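PDB 6GDX: periplasmic divalent cation tolerance protein from Synechococcus elongatus, which is of uncertain function: copper binding is generally ascribed to its PII-like CutA family, but a role in carrying small molecules or signalling, rather than heavy-metal tolerance, is suggested. Local coordinates for residues 36-49 against 97-110. Residues are numbered along the deposited sequence; the frame is centred on the assembly and turned at random.
Sequences LLTTVSTEVEAQQL and LQQWLQSQHPYALP
The imidazole of H105 is sandwiched between V40 and P110: V40 CG1 makes a CH-pi contact with one face, 4.0 Å from the ring centroid, while P110 CB sits over the centre of the other. At the ring edge, H105 NE2 donates to T38 OG1 at 3.0 Å, with the hydroxyl tilted 27° from the ring plane, and makes a weak, bent bond to T39 O. ND1 accepts from Y107 N, in the ring plane and nearly straight (167°). Both ring nitrogens are thus engaged, which fixes the flip of the buried ring; T38 OG1 also bonds to E111 O. The Y107 ring lies obliquely beside T39 and S41, and its hydroxyl bonds to E82, which also binds T39 OG1. P106 CG packs 3.6 Å from V40 CG1, and the aliphatic edge of P106 rests against the E45 carboxylate, whose OE1 receives S41 N and T42 N. With CG anti to the backbone N (chi1 -169°), L49 runs alongside W100 in the opposite direction, bringing CD1 to 3.7 Å from W100 CH2, while L49 O meets the indole edge and Q104 CG covers part of one indole face. L36 CD2 meets L101 CD1 tip to tip at 3.8 Å. T42 and E45 form a capping box at the start of helix 43-55, which packs with helix 91-104 on strand 33-40, as in the ferredoxin-like fold of the PII superfamily.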
loop_
_atom_site.group_PDB
_atom_site.type_symbol
_atom_site.label_atom_id
_atom_site.label_comp_id
_atom_site.label_asym_id
_atom_site.label_seq_id
_atom_site.Cartn_x
_atom_site.Cartn_y
_atom_site.Cartn_z
ATOM N N LEU B 36 3.346 8.395 -4.396
ATOM C CA LEU B 36 3.639 9.229 -3.239
ATOM C C LEU B 36 2.524 9.034 -2.234
ATOM O O LEU B 36 1.339 9.249 -2.548
ATOM C CB LEU B 36 3.836 10.677 -3.645
ATOM C CG LEU B 36 4.205 11.618 -2.505
ATOM C CD1 LEU B 36 5.027 12.794 -3.029
ATOM C CD2 LEU B 36 3.022 12.151 -1.720
ATOM N N LEU B 37 2.908 8.658 -1.016
ATOM C CA LEU B 37 1.970 8.412 0.082
ATOM C C LEU B 37 2.049 9.521 1.089
ATOM O O LEU B 37 3.150 9.892 1.543
ATOM C CB LEU B 37 2.332 7.088 0.764
ATOM C CG LEU B 37 2.481 5.873 -0.148
ATOM C CD1 LEU B 37 2.909 4.665 0.679
ATOM C CD2 LEU B 37 1.271 5.613 -1.000
ATOM N N THR B 38 0.897 10.073 1.439
ATOM C CA THR B 38 0.798 11.057 2.508
ATOM C C THR B 38 -0.551 10.873 3.211
ATOM O O THR B 38 -1.387 10.086 2.756
ATOM C CB THR B 38 0.983 12.486 1.990
ATOM O OG1 THR B 38 1.098 13.390 3.097
ATOM C CG2 THR B 38 -0.125 12.923 1.094
ATOM N N THR B 39 -0.755 11.576 4.318
ATOM C CA THR B 39 -2.045 11.560 5.018
ATOM C C THR B 39 -2.492 12.980 5.261
ATOM O O THR B 39 -1.689 13.902 5.362
ATOM C CB THR B 39 -1.980 10.799 6.344
ATOM O OG1 THR B 39 -1.155 11.507 7.249
ATOM C CG2 THR B 39 -1.472 9.392 6.169
ATOM N N VAL B 40 -3.819 13.137 5.369
ATOM C CA VAL B 40 -4.435 14.364 5.859
ATOM C C VAL B 40 -5.470 13.964 6.910
ATOM O O VAL B 40 -5.702 12.777 7.151
ATOM C CB VAL B 40 -5.088 15.174 4.721
ATOM C CG1 VAL B 40 -4.065 15.587 3.700
ATOM C CG2 VAL B 40 -6.217 14.396 4.056
ATOM N N SER B 41 -6.082 14.946 7.567
ATOM C CA SER B 41 -6.983 14.620 8.659
ATOM C C SER B 41 -8.382 14.208 8.209
ATOM O O SER B 41 -8.907 13.226 8.728
ATOM C CB SER B 41 -7.089 15.790 9.636
ATOM O OG SER B 41 -7.984 15.497 10.683
ATOM N N THR B 42 -8.986 14.943 7.269
ATOM C CA THR B 42 -10.405 14.754 6.951
ATOM C C THR B 42 -10.632 14.353 5.508
ATOM O O THR B 42 -9.801 14.604 4.613
ATOM C CB THR B 42 -11.241 16.018 7.224
ATOM O OG1 THR B 42 -10.878 16.986 6.252
ATOM C CG2 THR B 42 -11.011 16.559 8.644
ATOM N N GLU B 43 -11.759 13.708 5.276
ATOM C CA GLU B 43 -12.212 13.353 3.947
ATOM C C GLU B 43 -12.303 14.574 3.044
ATOM O O GLU B 43 -11.846 14.517 1.913
ATOM C CB GLU B 43 -13.517 12.599 4.040
ATOM C CG GLU B 43 -14.068 12.171 2.706
ATOM C CD GLU B 43 -15.400 11.463 2.828
ATOM O OE1 GLU B 43 -15.612 10.529 2.078
ATOM O OE2 GLU B 43 -16.271 11.847 3.645
ATOM N N VAL B 44 -12.859 15.668 3.533
ATOM C CA VAL B 44 -12.926 16.866 2.710
ATOM C C VAL B 44 -11.538 17.365 2.304
ATOM O O VAL B 44 -11.318 17.718 1.161
ATOM C CB VAL B 44 -13.722 17.974 3.456
ATOM C CG1 VAL B 44 -13.521 19.347 2.806
ATOM C CG2 VAL B 44 -15.205 17.613 3.538
ATOM N N GLU B 45 -10.624 17.409 3.252
ATOM C CA GLU B 45 -9.266 17.811 2.916
ATOM C C GLU B 45 -8.662 16.928 1.817
ATOM O O GLU B 45 -7.994 17.415 0.898
ATOM C CB GLU B 45 -8.331 17.730 4.132
ATOM C CG GLU B 45 -8.497 18.823 5.164
ATOM C CD GLU B 45 -7.710 18.568 6.450
ATOM O OE1 GLU B 45 -7.242 17.432 6.716
ATOM O OE2 GLU B 45 -7.529 19.547 7.236
ATOM N N ALA B 46 -8.861 15.635 1.970
ATOM C CA ALA B 46 -8.289 14.701 1.018
ATOM C C ALA B 46 -8.889 14.878 -0.366
ATOM O O ALA B 46 -8.173 14.874 -1.361
ATOM C CB ALA B 46 -8.482 13.289 1.495
ATOM N N GLN B 47 -10.211 15.031 -0.426
ATOM C CA GLN B 47 -10.891 15.176 -1.714
ATOM C C GLN B 47 -10.405 16.462 -2.420
ATOM O O GLN B 47 -10.158 16.464 -3.610
ATOM C CB GLN B 47 -12.408 15.216 -1.496
ATOM C CG GLN B 47 -12.993 13.906 -1.055
ATOM C CD GLN B 47 -14.433 14.007 -0.635
ATOM O OE1 GLN B 47 -14.900 15.075 -0.208
ATOM N NE2 GLN B 47 -15.163 12.900 -0.740
ATOM N N GLN B 48 -10.275 17.537 -1.667
ATOM C CA GLN B 48 -9.849 18.796 -2.231
ATOM C C GLN B 48 -8.412 18.746 -2.720
ATOM O O GLN B 48 -8.081 19.266 -3.814
ATOM C CB GLN B 48 -10.072 19.913 -1.220
ATOM C CG GLN B 48 -11.567 20.211 -1.041
ATOM C CD GLN B 48 -11.878 21.344 -0.079
ATOM O OE1 GLN B 48 -10.979 21.995 0.447
ATOM N NE2 GLN B 48 -13.171 21.594 0.141
ATOM N N LEU B 49 -7.534 18.136 -1.931
ATOM C CA LEU B 49 -6.123 18.064 -2.313
ATOM C C LEU B 49 -5.953 17.162 -3.523
ATOM O O LEU B 49 -5.165 17.463 -4.415
ATOM C CB LEU B 49 -5.298 17.563 -1.146
ATOM C CG LEU B 49 -3.789 17.660 -1.234
ATOM C CD1 LEU B 49 -3.361 19.113 -1.280
ATOM C CD2 LEU B 49 -3.138 16.941 -0.056
ATOM N N LEU B 97 5.495 17.676 -7.582
ATOM C CA LEU B 97 4.397 17.281 -6.720
ATOM C C LEU B 97 4.754 17.515 -5.256
ATOM O O LEU B 97 3.949 18.084 -4.501
ATOM C CB LEU B 97 4.003 15.823 -6.979
ATOM C CG LEU B 97 2.956 15.241 -6.022
ATOM C CD1 LEU B 97 1.620 15.933 -6.102
ATOM C CD2 LEU B 97 2.774 13.758 -6.305
ATOM N N GLN B 98 5.932 17.082 -4.838
ATOM C CA GLN B 98 6.369 17.264 -3.436
ATOM C C GLN B 98 6.455 18.747 -3.068
ATOM O O GLN B 98 6.025 19.149 -1.977
ATOM C CB GLN B 98 7.707 16.540 -3.176
ATOM C CG GLN B 98 8.425 16.891 -1.870
ATOM C CD GLN B 98 7.548 16.758 -0.645
ATOM O OE1 GLN B 98 6.597 15.975 -0.618
ATOM N NE2 GLN B 98 7.871 17.518 0.391
ATOM N N GLN B 99 6.994 19.548 -3.980
ATOM C CA GLN B 99 7.117 20.994 -3.756
ATOM C C GLN B 99 5.741 21.636 -3.622
ATOM O O GLN B 99 5.511 22.464 -2.732
ATOM C CB GLN B 99 7.876 21.649 -4.908
ATOM N N TRP B 100 4.807 21.217 -4.471
ATOM C CA TRP B 100 3.443 21.713 -4.424
ATOM C C TRP B 100 2.771 21.308 -3.130
ATOM O O TRP B 100 2.099 22.126 -2.488
ATOM C CB TRP B 100 2.696 21.195 -5.642
ATOM C CG TRP B 100 1.300 21.557 -5.802
ATOM C CD1 TRP B 100 0.789 22.633 -6.467
ATOM C CD2 TRP B 100 0.198 20.773 -5.380
ATOM N NE1 TRP B 100 -0.573 22.578 -6.443
ATOM C CE2 TRP B 100 -0.956 21.438 -5.782
ATOM C CE3 TRP B 100 0.080 19.549 -4.688
ATOM C CZ2 TRP B 100 -2.227 20.932 -5.522
ATOM C CZ3 TRP B 100 -1.167 19.052 -4.433
ATOM C CH2 TRP B 100 -2.309 19.748 -4.822
ATOM N N LEU B 101 3.003 20.075 -2.684
ATOM C CA LEU B 101 2.524 19.662 -1.350
ATOM C C LEU B 101 3.083 20.500 -0.207
ATOM O O LEU B 101 2.333 20.766 0.776
ATOM C CB LEU B 101 2.825 18.186 -1.115
ATOM C CG LEU B 101 1.982 17.275 -1.980
ATOM C CD1 LEU B 101 2.529 15.869 -1.894
ATOM C CD2 LEU B 101 0.531 17.258 -1.559
ATOM N N GLN B 102 4.314 21.008 -0.329
ATOM C CA GLN B 102 4.910 21.886 0.689
ATOM C C GLN B 102 3.991 23.086 0.947
ATOM O O GLN B 102 3.844 23.530 2.090
ATOM C CB GLN B 102 6.317 22.377 0.283
ATOM N N SER B 103 3.334 23.580 -0.104
ATOM C CA SER B 103 2.450 24.740 -0.005
ATOM C C SER B 103 0.982 24.421 0.203
ATOM O O SER B 103 0.278 25.219 0.797
ATOM C CB SER B 103 2.574 25.629 -1.259
ATOM O OG SER B 103 2.079 25.002 -2.423
ATOM N N GLN B 104 0.508 23.298 -0.326
ATOM C CA GLN B 104 -0.907 22.987 -0.395
ATOM C C GLN B 104 -1.376 21.979 0.641
ATOM O O GLN B 104 -2.568 21.951 0.959
ATOM C CB GLN B 104 -1.280 22.478 -1.804
ATOM C CG GLN B 104 -0.949 23.461 -2.918
ATOM C CD GLN B 104 -1.593 24.807 -2.692
ATOM O OE1 GLN B 104 -2.793 24.878 -2.471
ATOM N NE2 GLN B 104 -0.787 25.877 -2.680
ATOM N N HIS B 105 -0.474 21.156 1.176
ATOM C CA HIS B 105 -0.914 20.147 2.142
ATOM C C HIS B 105 -1.389 20.861 3.412
ATOM O O HIS B 105 -0.792 21.870 3.827
ATOM C CB HIS B 105 0.263 19.251 2.477
ATOM C CG HIS B 105 -0.111 17.994 3.184
ATOM N ND1 HIS B 105 -0.570 17.936 4.484
ATOM C CD2 HIS B 105 -0.050 16.719 2.737
ATOM C CE1 HIS B 105 -0.749 16.662 4.806
ATOM N NE2 HIS B 105 -0.431 15.906 3.766
ATOM N N PRO B 106 -2.444 20.357 4.071
ATOM C CA PRO B 106 -2.906 21.019 5.306
ATOM C C PRO B 106 -1.967 20.932 6.530
ATOM O O PRO B 106 -2.082 21.720 7.444
ATOM C CB PRO B 106 -4.253 20.330 5.600
ATOM C CG PRO B 106 -4.152 19.026 4.911
ATOM C CD PRO B 106 -3.367 19.278 3.658
ATOM N N TYR B 107 -1.058 19.964 6.554
ATOM C CA TYR B 107 -0.160 19.773 7.688
ATOM C C TYR B 107 1.156 20.494 7.416
ATOM O O TYR B 107 1.646 20.507 6.286
ATOM C CB TYR B 107 0.214 18.291 7.893
ATOM C CG TYR B 107 -0.890 17.346 8.337
ATOM C CD1 TYR B 107 -2.199 17.774 8.582
ATOM C CD2 TYR B 107 -0.590 16.020 8.534
ATOM C CE1 TYR B 107 -3.166 16.877 9.008
ATOM C CE2 TYR B 107 -1.545 15.116 8.961
ATOM C CZ TYR B 107 -2.827 15.541 9.201
ATOM O OH TYR B 107 -3.771 14.615 9.613
ATOM N N ALA B 108 1.750 21.033 8.480
ATOM C CA ALA B 108 3.072 21.674 8.385
ATOM C C ALA B 108 4.187 20.680 8.088
ATOM O O ALA B 108 5.137 21.032 7.413
ATOM C CB ALA B 108 3.388 22.475 9.640
ATOM N N LEU B 109 4.066 19.448 8.580
ATOM C CA LEU B 109 5.084 18.413 8.349
ATOM C C LEU B 109 4.358 17.133 7.936
ATOM O O LEU B 109 4.058 16.262 8.746
ATOM C CB LEU B 109 5.915 18.197 9.607
ATOM C CG LEU B 109 7.304 17.583 9.376
ATOM C CD1 LEU B 109 7.993 17.392 10.718
ATOM C CD2 LEU B 109 7.287 16.255 8.628
ATOM N N PRO B 110 3.996 17.041 6.652
ATOM C CA PRO B 110 3.245 15.910 6.180
ATOM C C PRO B 110 4.064 14.625 6.093
ATOM O O PRO B 110 5.284 14.659 5.834
ATOM C CB PRO B 110 2.862 16.316 4.745
ATOM C CG PRO B 110 3.258 17.683 4.504
ATOM C CD PRO B 110 4.178 18.079 5.609
#